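Translation initiation factor eIF2B subunit delta (PDB 5B04) forms part of the eIF2B complex, which catalyses the exchange of GDP for GTP on the gamma subunit of initiation factor eIF2. Local coordinates at residues I271-H276 and R308-L313; V296-S301 and C321-I326; Q334-I339 and S368-I373. All coordinates share one frame; numbering follows the deposited sequence.

Interaction 1 of 3, residues I271-H276 and R308-L313; sequences ILTYLH and RVCLKL
His-276 and Val-309 form a CH-pi contact, with Val-309 CG1 over one face of the imidazole, 3.9 Å from the centroid of the His-276 ring and 15° off its normal. The methyl is displaced toward the NE2 side of the ring. Leu-313 comes in differently: its CD2 meets the ring edge near the plane, 4.0 Å from His-276 CE1. With CG anti to the backbone N (chi1 -177°), His-276 extends its ring away from the strand end to the helix surface. There ND1 lies 3.7 Å from Cys-310 CA.

Van der Waals packing continues toward the sheet through Cys-310. Its CB packs against the carbonyl oxygen of Leu-275, while SG reaches back to Thr-273 CG2 at 4.1 Å. These contacts set helix 306-316, the connection of a beta-alpha-beta unit, against the C-terminal end of strand 269-274 and the turn after it. Asn-281 of helix 278-289 also packs on Cys-310 and Leu-313.

Were His-276 an alanine, the ring shared by Val-309 and Leu-313 would be gone, and a gap beside the helix is likely to open. No hydrogen bond spans the two segments, so this contact rests on shape and dispersion rather than on polar pairing.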
loop_
_atom_site.group_PDB
_atom_site.type_symbol
_atom_site.label_atom_id
_atom_site.label_comp_id
_atom_site.label_asym_id
_atom_site.label_seq_id
_atom_site.Cartn_x
_atom_site.Cartn_y
_atom_site.Cartn_z
ATOM N N ILE G 271 18.318 -21.403 -15.136
ATOM C CA ILE G 271 18.532 -19.965 -15.040
ATOM C C ILE G 271 17.525 -19.157 -15.853
ATOM O O ILE G 271 17.274 -19.452 -17.020
ATOM C CB ILE G 271 19.958 -19.604 -15.491
ATOM C CG1 ILE G 271 20.980 -20.294 -14.586
ATOM C CG2 ILE G 271 20.164 -18.101 -15.489
ATOM C CD1 ILE G 271 22.412 -20.074 -15.001
ATOM N N LEU G 272 16.952 -18.135 -15.225
ATOM C CA LEU G 272 15.966 -17.286 -15.881
ATOM C C LEU G 272 16.579 -15.963 -16.327
ATOM O O LEU G 272 17.069 -15.187 -15.509
ATOM C CB LEU G 272 14.779 -17.028 -14.945
ATOM C CG LEU G 272 13.468 -16.471 -15.517
ATOM C CD1 LEU G 272 12.319 -16.795 -14.579
ATOM C CD2 LEU G 272 13.531 -14.966 -15.755
ATOM N N THR G 273 16.462 -15.669 -17.604
ATOM C CA THR G 273 16.848 -14.379 -18.098
ATOM C C THR G 273 15.650 -13.759 -18.733
ATOM O O THR G 273 14.903 -14.444 -19.371
ATOM C CB THR G 273 17.904 -14.492 -19.166
ATOM O OG1 THR G 273 18.114 -13.207 -19.743
ATOM C CG2 THR G 273 17.444 -15.411 -20.212
ATOM N N TYR G 274 15.470 -12.463 -18.558
ATOM C CA TYR G 274 14.311 -11.794 -19.086
ATOM C C TYR G 274 14.782 -10.969 -20.258
ATOM O O TYR G 274 15.792 -10.336 -20.208
ATOM C CB TYR G 274 13.623 -11.074 -17.947
ATOM C CG TYR G 274 12.514 -10.154 -18.327
ATOM C CD1 TYR G 274 11.494 -10.556 -19.137
ATOM C CD2 TYR G 274 12.482 -8.897 -17.852
ATOM C CE1 TYR G 274 10.481 -9.703 -19.470
ATOM C CE2 TYR G 274 11.482 -8.044 -18.188
ATOM C CZ TYR G 274 10.490 -8.458 -18.991
ATOM O OH TYR G 274 9.506 -7.588 -19.292
ATOM N N LEU G 275 14.010 -10.968 -21.320
ATOM C CA LEU G 275 14.313 -10.178 -22.480
ATOM C C LEU G 275 15.610 -10.448 -23.225
ATOM O O LEU G 275 15.892 -11.567 -23.547
ATOM C CB LEU G 275 14.060 -8.758 -22.087
ATOM C CG LEU G 275 12.579 -8.635 -21.782
ATOM C CD1 LEU G 275 12.243 -7.270 -21.254
ATOM C CD2 LEU G 275 11.774 -8.886 -23.021
ATOM N N HIS G 276 16.374 -9.416 -23.528
ATOM C CA HIS G 276 17.547 -9.583 -24.313
ATOM C C HIS G 276 18.541 -8.683 -23.619
ATOM O O HIS G 276 18.481 -7.497 -23.777
ATOM C CB HIS G 276 17.490 -9.179 -25.762
ATOM C CG HIS G 276 18.724 -9.446 -26.554
ATOM N ND1 HIS G 276 19.403 -10.635 -26.500
ATOM C CD2 HIS G 276 19.378 -8.682 -27.452
ATOM C CE1 HIS G 276 20.438 -10.585 -27.311
ATOM N NE2 HIS G 276 20.442 -9.412 -27.904
ATOM N N ARG G 308 12.888 -13.226 -28.049
ATOM C CA ARG G 308 13.108 -14.053 -29.229
ATOM C C ARG G 308 14.544 -13.922 -29.714
ATOM O O ARG G 308 15.194 -14.919 -30.030
ATOM C CB ARG G 308 12.139 -13.673 -30.347
ATOM C CG ARG G 308 10.679 -13.789 -29.961
ATOM C CD ARG G 308 9.832 -14.239 -31.136
ATOM N NE ARG G 308 8.415 -14.270 -30.791
ATOM C CZ ARG G 308 7.565 -13.281 -31.045
ATOM N NH1 ARG G 308 7.986 -12.186 -31.663
ATOM N NH2 ARG G 308 6.293 -13.393 -30.690
ATOM N N VAL G 309 15.030 -12.685 -29.775
ATOM C CA VAL G 309 16.413 -12.414 -30.150
ATOM C C VAL G 309 17.353 -13.133 -29.190
ATOM O O VAL G 309 18.386 -13.669 -29.593
ATOM C CB VAL G 309 16.717 -10.903 -30.145
ATOM C CG1 VAL G 309 18.153 -10.644 -30.574
ATOM C CG2 VAL G 309 15.745 -10.166 -31.052
ATOM N N CYS G 310 16.973 -13.146 -27.916
ATOM C CA CYS G 310 17.708 -13.885 -26.899
ATOM C C CYS G 310 17.643 -15.384 -27.166
ATOM O O CYS G 310 18.674 -16.056 -27.225
ATOM C CB CYS G 310 17.155 -13.573 -25.507
ATOM S SG CYS G 310 17.855 -14.583 -24.183
ATOM N N LEU G 311 16.426 -15.897 -27.330
ATOM C CA LEU G 311 16.208 -17.316 -27.594
ATOM C C LEU G 311 16.943 -17.767 -28.850
ATOM O O LEU G 311 17.524 -18.851 -28.886
ATOM C CB LEU G 311 14.714 -17.615 -27.731
ATOM C CG LEU G 311 14.362 -19.081 -27.984
ATOM C CD1 LEU G 311 14.805 -19.936 -26.812
ATOM C CD2 LEU G 311 12.877 -19.253 -28.242
ATOM N N LYS G 312 16.909 -16.924 -29.878
ATOM C CA LYS G 312 17.625 -17.192 -31.117
ATOM C C LYS G 312 19.118 -17.333 -30.851
ATOM O O LYS G 312 19.743 -18.311 -31.260
ATOM C CB LYS G 312 17.370 -16.078 -32.134
ATOM C CG LYS G 312 18.031 -16.297 -33.484
ATOM C CD LYS G 312 17.838 -15.090 -34.388
ATOM C CE LYS G 312 18.471 -15.314 -35.750
ATOM N NZ LYS G 312 19.915 -15.658 -35.639
ATOM N N LEU G 313 19.677 -16.351 -30.153
ATOM C CA LEU G 313 21.098 -16.331 -29.831
ATOM C C LEU G 313 21.528 -17.538 -29.000
ATOM O O LEU G 313 22.489 -18.225 -29.343
ATOM C CB LEU G 313 21.450 -15.040 -29.088
ATOM C CG LEU G 313 22.851 -14.944 -28.479
ATOM C CD1 LEU G 313 23.921 -15.022 -29.557
ATOM C CD2 LEU G 313 22.995 -13.667 -27.665
#

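Interaction 2 of 3, residues V296-S301 and C321-I326; sequences VVVVDS and CTYVMI
Val-296 to Asp-300 pair with Cys-321 to Met-325 as parallel neighbours in the sheet, their strand axes 4.7 Å apart at closest approach and 20° from exact alignment. Peptide groups bond alternately: Thr-322 N gives to Val-296 O and Val-298 N to Thr-322 O, both at 2.8 Å, before Val-324 N gives to Val-298 O and Asp-300 N to Val-324 O. The last bond, from Ile-326 N to Asp-300 O, is weak, where the second strand gives way to a turn.

On the face bearing Val-297, Val-299, Thr-322 and Val-324, aliphatic branches meet. Val-299 splits its methyls between two partners: CG2 touches Val-324 CG2 at 4.1 Å, and CG1, anti to the backbone N (chi1 175°), packs on Ile-326 CB at 4.0 Å. Ile-332 of helix 329-333 covers part of this face.

The other face, with Val-296, Val-298, Asp-300, Cys-321, Tyr-323 and Met-325, lies under helix 306-316, the crossover of this beta-alpha-beta unit. Tyr-323 runs along it past Val-298 CG1, 4.0 Å from its CD1, and points its hydroxyl toward Asp-300. OD2 meets the ring edge in plane, the carboxylate and ring planes 80° apart; the modelled separation is improbably short, so its exact length is doubtful. Met-325 SD packs on Asp-300 CB at 3.8 Å. Asp-300 OD1 accepts Ser-301 N at 2.7 Å and also Gly-307 N at the start of the helix. These two amide donors would probably favour a negative charge on the buried carboxylate, with the hydroxyl a close but imprecisely placed neighbour.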
loop_
_atom_site.group_PDB
_atom_site.type_symbol
_atom_site.label_atom_id
_atom_site.label_comp_id
_atom_site.label_asym_id
_atom_site.label_seq_id
_atom_site.Cartn_x
_atom_site.Cartn_y
_atom_site.Cartn_z
ATOM N N VAL G 296 18.421 -22.681 -19.753
ATOM C CA VAL G 296 17.988 -21.298 -19.608
ATOM C C VAL G 296 16.486 -21.145 -19.824
ATOM O O VAL G 296 15.922 -21.718 -20.754
ATOM C CB VAL G 296 18.737 -20.376 -20.596
ATOM C CG1 VAL G 296 18.237 -18.943 -20.485
ATOM C CG2 VAL G 296 20.234 -20.442 -20.352
ATOM N N VAL G 297 15.841 -20.378 -18.952
ATOM C CA VAL G 297 14.447 -20.010 -19.153
ATOM C C VAL G 297 14.358 -18.561 -19.610
ATOM O O VAL G 297 14.737 -17.646 -18.878
ATOM C CB VAL G 297 13.612 -20.195 -17.877
ATOM C CG1 VAL G 297 12.221 -19.615 -18.072
ATOM C CG2 VAL G 297 13.536 -21.666 -17.503
ATOM N N VAL G 298 13.868 -18.357 -20.826
ATOM C CA VAL G 298 13.739 -17.015 -21.379
ATOM C C VAL G 298 12.312 -16.500 -21.240
ATOM O O VAL G 298 11.374 -17.088 -21.779
ATOM C CB VAL G 298 14.148 -16.971 -22.861
ATOM C CG1 VAL G 298 13.886 -15.589 -23.441
ATOM C CG2 VAL G 298 15.612 -17.353 -23.018
ATOM N N VAL G 299 12.156 -15.400 -20.512
ATOM C CA VAL G 299 10.854 -14.771 -20.340
ATOM C C VAL G 299 10.730 -13.557 -21.251
ATOM O O VAL G 299 11.554 -12.645 -21.197
ATOM C CB VAL G 299 10.619 -14.346 -18.878
ATOM C CG1 VAL G 299 9.309 -13.589 -18.749
ATOM C CG2 VAL G 299 10.628 -15.562 -17.965
ATOM N N ASP G 300 9.700 -13.551 -22.089
ATOM C CA ASP G 300 9.500 -12.470 -23.046
ATOM C C ASP G 300 8.290 -11.623 -22.668
ATOM O O ASP G 300 7.558 -11.957 -21.736
ATOM C CB ASP G 300 9.330 -13.034 -24.457
ATOM C CG ASP G 300 9.862 -12.102 -25.525
ATOM O OD1 ASP G 300 10.049 -10.902 -25.233
ATOM O OD2 ASP G 300 10.099 -12.573 -26.658
ATOM N N SER G 301 8.083 -10.527 -23.393
ATOM C CA SER G 301 6.950 -9.645 -23.136
ATOM C C SER G 301 6.570 -8.819 -24.363
ATOM O O SER G 301 7.362 -8.663 -25.291
ATOM C CB SER G 301 7.255 -8.716 -21.961
ATOM O OG SER G 301 6.166 -7.843 -21.713
ATOM N N CYS G 321 17.002 -24.438 -23.806
ATOM C CA CYS G 321 16.185 -23.264 -23.515
ATOM C C CYS G 321 14.683 -23.533 -23.449
ATOM O O CYS G 321 14.146 -24.349 -24.198
ATOM C CB CYS G 321 16.450 -22.177 -24.559
ATOM S SG CYS G 321 18.080 -21.411 -24.454
ATOM N N THR G 322 14.018 -22.828 -22.539
ATOM C CA THR G 322 12.563 -22.819 -22.454
ATOM C C THR G 322 12.076 -21.390 -22.679
ATOM O O THR G 322 12.701 -20.437 -22.213
ATOM C CB THR G 322 12.064 -23.349 -21.092
ATOM O OG1 THR G 322 12.510 -24.699 -20.911
ATOM C CG2 THR G 322 10.545 -23.316 -21.018
ATOM N N TYR G 323 10.970 -21.238 -23.402
ATOM C CA TYR G 323 10.483 -19.918 -23.783
ATOM C C TYR G 323 9.030 -19.704 -23.366
ATOM O O TYR G 323 8.137 -20.427 -23.806
ATOM C CB TYR G 323 10.636 -19.729 -25.294
ATOM C CG TYR G 323 10.219 -18.371 -25.812
ATOM C CD1 TYR G 323 11.066 -17.276 -25.707
ATOM C CD2 TYR G 323 8.988 -18.190 -26.429
ATOM C CE1 TYR G 323 10.691 -16.034 -26.189
ATOM C CE2 TYR G 323 8.607 -16.956 -26.912
ATOM C CZ TYR G 323 9.459 -15.881 -26.791
ATOM O OH TYR G 323 9.075 -14.652 -27.274
ATOM N N VAL G 324 8.803 -18.711 -22.511
ATOM C CA VAL G 324 7.458 -18.384 -22.042
ATOM C C VAL G 324 7.232 -16.876 -22.024
ATOM O O VAL G 324 8.185 -16.097 -22.000
ATOM C CB VAL G 324 7.191 -18.935 -20.623
ATOM C CG1 VAL G 324 7.230 -20.457 -20.614
ATOM C CG2 VAL G 324 8.192 -18.360 -19.632
ATOM N N MET G 325 5.967 -16.466 -22.034
ATOM C CA MET G 325 5.630 -15.056 -21.875
ATOM C C MET G 325 5.584 -14.702 -20.394
ATOM O O MET G 325 5.473 -15.585 -19.542
ATOM C CB MET G 325 4.294 -14.727 -22.542
ATOM C CG MET G 325 4.286 -14.907 -24.048
ATOM S SD MET G 325 5.636 -14.038 -24.864
ATOM C CE MET G 325 5.196 -12.344 -24.519
ATOM N N ILE G 326 5.659 -13.410 -20.093
ATOM C CA ILE G 326 5.700 -12.938 -18.712
ATOM C C ILE G 326 4.416 -13.294 -17.956
ATOM O O ILE G 326 4.391 -13.311 -16.726
ATOM C CB ILE G 326 5.939 -11.409 -18.653
ATOM C CG1 ILE G 326 6.359 -10.975 -17.245
ATOM C CG2 ILE G 326 4.711 -10.647 -19.131
ATOM C CD1 ILE G 326 6.789 -9.528 -17.155
#

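Interaction 3 of 3, residues Q334-I339 and S368-I373; sequences QEVTKI and SNVPVI
Val-370 and Ile-339 are the largest contributors to the contact. Val-370 CG1, placed anti to the backbone N by a chi1 of -176°, reaches the 334-339 segment and meets Ile-339 CG1 at 3.6 Å, the two side chains crossing at about a right angle. The same methyl touches Val-336 CG1 at 4.1 Å and lies 3.5 Å from Thr-337 O; one methyl thus touches Val-336, Thr-337 and Ile-339. Its sister CG2 rests against Val-336 O. Pro-371 adds its ring CD, 3.4 Å from Thr-337 O. Met-333, from helix 329-333, packs on both Ile-339 and Val-370.

The segments enter neighbouring parallel strands, 338-342 and 372-375, of the Rossmann-like sheet in this family's domain. The second segment comes straight from helix 358-367, which ends in a Schellman motif with Asn-369, at positive phi, as the C-prime residue.

Backbone hydrogen bonds begin where the strands do. Ile-339 is gripped through both its peptide groups: its N gives to Pro-371 O at 3.2 Å, and its O accepts from Ile-373 N at 2.9 Å, with N-H...O angles of 147° and 155°. Between these bonds, Val-372 sits beside Ile-339 on the same face of the sheet. Away from the contact, Lys-338 NZ makes a salt bridge to Asp-269, and Thr-337 OG1 bonds to Val-270 N, joining this strand entrance to strand 269-274.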
loop_
_atom_site.group_PDB
_atom_site.type_symbol
_atom_site.label_atom_id
_atom_site.label_comp_id
_atom_site.label_asym_id
_atom_site.label_seq_id
_atom_site.Cartn_x
_atom_site.Cartn_y
_atom_site.Cartn_z
ATOM N N GLN G 334 8.543 -22.230 -10.947
ATOM C CA GLN G 334 8.702 -23.418 -10.115
ATOM C C GLN G 334 9.833 -24.322 -10.604
ATOM O O GLN G 334 10.270 -25.222 -9.887
ATOM C CB GLN G 334 7.391 -24.206 -10.057
ATOM C CG GLN G 334 6.258 -23.459 -9.374
ATOM C CD GLN G 334 5.335 -24.381 -8.603
ATOM O OE1 GLN G 334 4.860 -25.386 -9.132
ATOM N NE2 GLN G 334 5.078 -24.045 -7.345
ATOM N N GLU G 335 10.306 -24.077 -11.821
ATOM C CA GLU G 335 11.427 -24.828 -12.374
ATOM C C GLU G 335 12.741 -24.074 -12.185
ATOM O O GLU G 335 13.817 -24.672 -12.186
ATOM C CB GLU G 335 11.201 -25.117 -13.860
ATOM C CG GLU G 335 10.080 -26.103 -14.148
ATOM C CD GLU G 335 9.809 -26.260 -15.633
ATOM O OE1 GLU G 335 10.725 -25.994 -16.440
ATOM O OE2 GLU G 335 8.680 -26.652 -15.996
ATOM N N VAL G 336 12.640 -22.759 -12.015
ATOM C CA VAL G 336 13.808 -21.884 -11.956
ATOM C C VAL G 336 14.553 -21.984 -10.625
ATOM O O VAL G 336 13.937 -22.021 -9.560
ATOM C CB VAL G 336 13.401 -20.416 -12.196
ATOM C CG1 VAL G 336 14.623 -19.513 -12.211
ATOM C CG2 VAL G 336 12.630 -20.290 -13.499
ATOM N N THR G 337 15.881 -22.027 -10.697
ATOM C CA THR G 337 16.717 -22.063 -9.500
ATOM C C THR G 337 17.501 -20.766 -9.317
ATOM O O THR G 337 17.884 -20.420 -8.200
ATOM C CB THR G 337 17.708 -23.242 -9.537
ATOM O OG1 THR G 337 18.578 -23.106 -10.668
ATOM C CG2 THR G 337 16.964 -24.564 -9.627
ATOM N N LYS G 338 17.743 -20.053 -10.415
ATOM C CA LYS G 338 18.469 -18.785 -10.364
ATOM C C LYS G 338 17.952 -17.782 -11.391
ATOM O O LYS G 338 17.559 -18.154 -12.496
ATOM C CB LYS G 338 19.967 -19.013 -10.577
ATOM C CG LYS G 338 20.707 -19.488 -9.339
ATOM C CD LYS G 338 22.193 -19.648 -9.603
ATOM C CE LYS G 338 22.915 -20.152 -8.364
ATOM N NZ LYS G 338 22.423 -21.493 -7.943
ATOM N N ILE G 339 17.961 -16.507 -11.016
ATOM C CA ILE G 339 17.525 -15.435 -11.904
ATOM C C ILE G 339 18.648 -14.432 -12.140
ATOM O O ILE G 339 19.219 -13.891 -11.192
ATOM C CB ILE G 339 16.300 -14.692 -11.337
ATOM C CG1 ILE G 339 15.126 -15.656 -11.163
ATOM C CG2 ILE G 339 15.907 -13.536 -12.242
ATOM C CD1 ILE G 339 13.958 -15.059 -10.412
ATOM N N SER G 368 9.355 -17.468 -4.639
ATOM C CA SER G 368 9.744 -18.854 -4.872
ATOM C C SER G 368 11.148 -19.130 -4.343
ATOM O O SER G 368 11.779 -20.116 -4.726
ATOM C CB SER G 368 9.668 -19.191 -6.361
ATOM O OG SER G 368 8.327 -19.164 -6.822
ATOM N N ASN G 369 11.625 -18.248 -3.468
ATOM C CA ASN G 369 12.930 -18.388 -2.823
ATOM C C ASN G 369 14.093 -18.452 -3.813
ATOM O O ASN G 369 15.121 -19.068 -3.534
ATOM C CB ASN G 369 12.952 -19.630 -1.929
ATOM C CG ASN G 369 11.849 -19.618 -0.890
ATOM O OD1 ASN G 369 11.521 -18.573 -0.327
ATOM N ND2 ASN G 369 11.267 -20.783 -0.632
ATOM N N VAL G 370 13.927 -17.809 -4.964
ATOM C CA VAL G 370 14.958 -17.806 -5.994
ATOM C C VAL G 370 15.814 -16.546 -5.911
ATOM O O VAL G 370 15.285 -15.434 -5.874
ATOM C CB VAL G 370 14.343 -17.910 -7.403
ATOM C CG1 VAL G 370 15.435 -17.994 -8.454
ATOM C CG2 VAL G 370 13.423 -19.117 -7.492
ATOM N N PRO G 371 17.145 -16.717 -5.869
ATOM C CA PRO G 371 18.084 -15.591 -5.831
ATOM C C PRO G 371 17.947 -14.664 -7.034
ATOM O O PRO G 371 17.888 -15.129 -8.172
ATOM C CB PRO G 371 19.453 -16.279 -5.835
ATOM C CG PRO G 371 19.198 -17.620 -5.249
ATOM C CD PRO G 371 17.833 -18.012 -5.736
ATOM N N VAL G 372 17.889 -13.362 -6.773
ATOM C CA VAL G 372 17.849 -12.369 -7.837
ATOM C C VAL G 372 19.221 -11.725 -7.994
ATOM O O VAL G 372 19.692 -11.019 -7.103
ATOM C CB VAL G 372 16.793 -11.285 -7.563
ATOM C CG1 VAL G 372 16.895 -10.171 -8.592
ATOM C CG2 VAL G 372 15.399 -11.894 -7.562
ATOM N N ILE G 373 19.860 -11.976 -9.131
ATOM C CA ILE G 373 21.228 -11.528 -9.355
ATOM C C ILE G 373 21.301 -10.415 -10.395
ATOM O O ILE G 373 21.082 -10.647 -11.584
ATOM C CB ILE G 373 22.123 -12.698 -9.800
ATOM C CG1 ILE G 373 22.052 -13.832 -8.773
ATOM C CG2 ILE G 373 23.555 -12.231 -9.997
ATOM C CD1 ILE G 373 22.822 -15.069 -9.171
#

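Overall arrangement
All three interactions involve strands of one largely parallel sheet. Interaction 2 joins two of its strands at the boundary with subunit beta, where Cys-321 to Tyr-323 pair with a strand of that chain; it is buried throughout. Interaction 1 adds the crossover helix of the same beta-alpha-beta unit and is only partly buried, relying on packing without hydrogen bonds. Interaction 3, also buried, lies where two further strands begin and combines aliphatic packing with two backbone bonds. Strand 269-274 is the common neighbour: Ile-271 and Thr-273 probably bond to Val-297 of interaction 2, while Leu-272 N probably bonds to Lys-338 O of interaction 3. Interactions 2 and 3 do not touch.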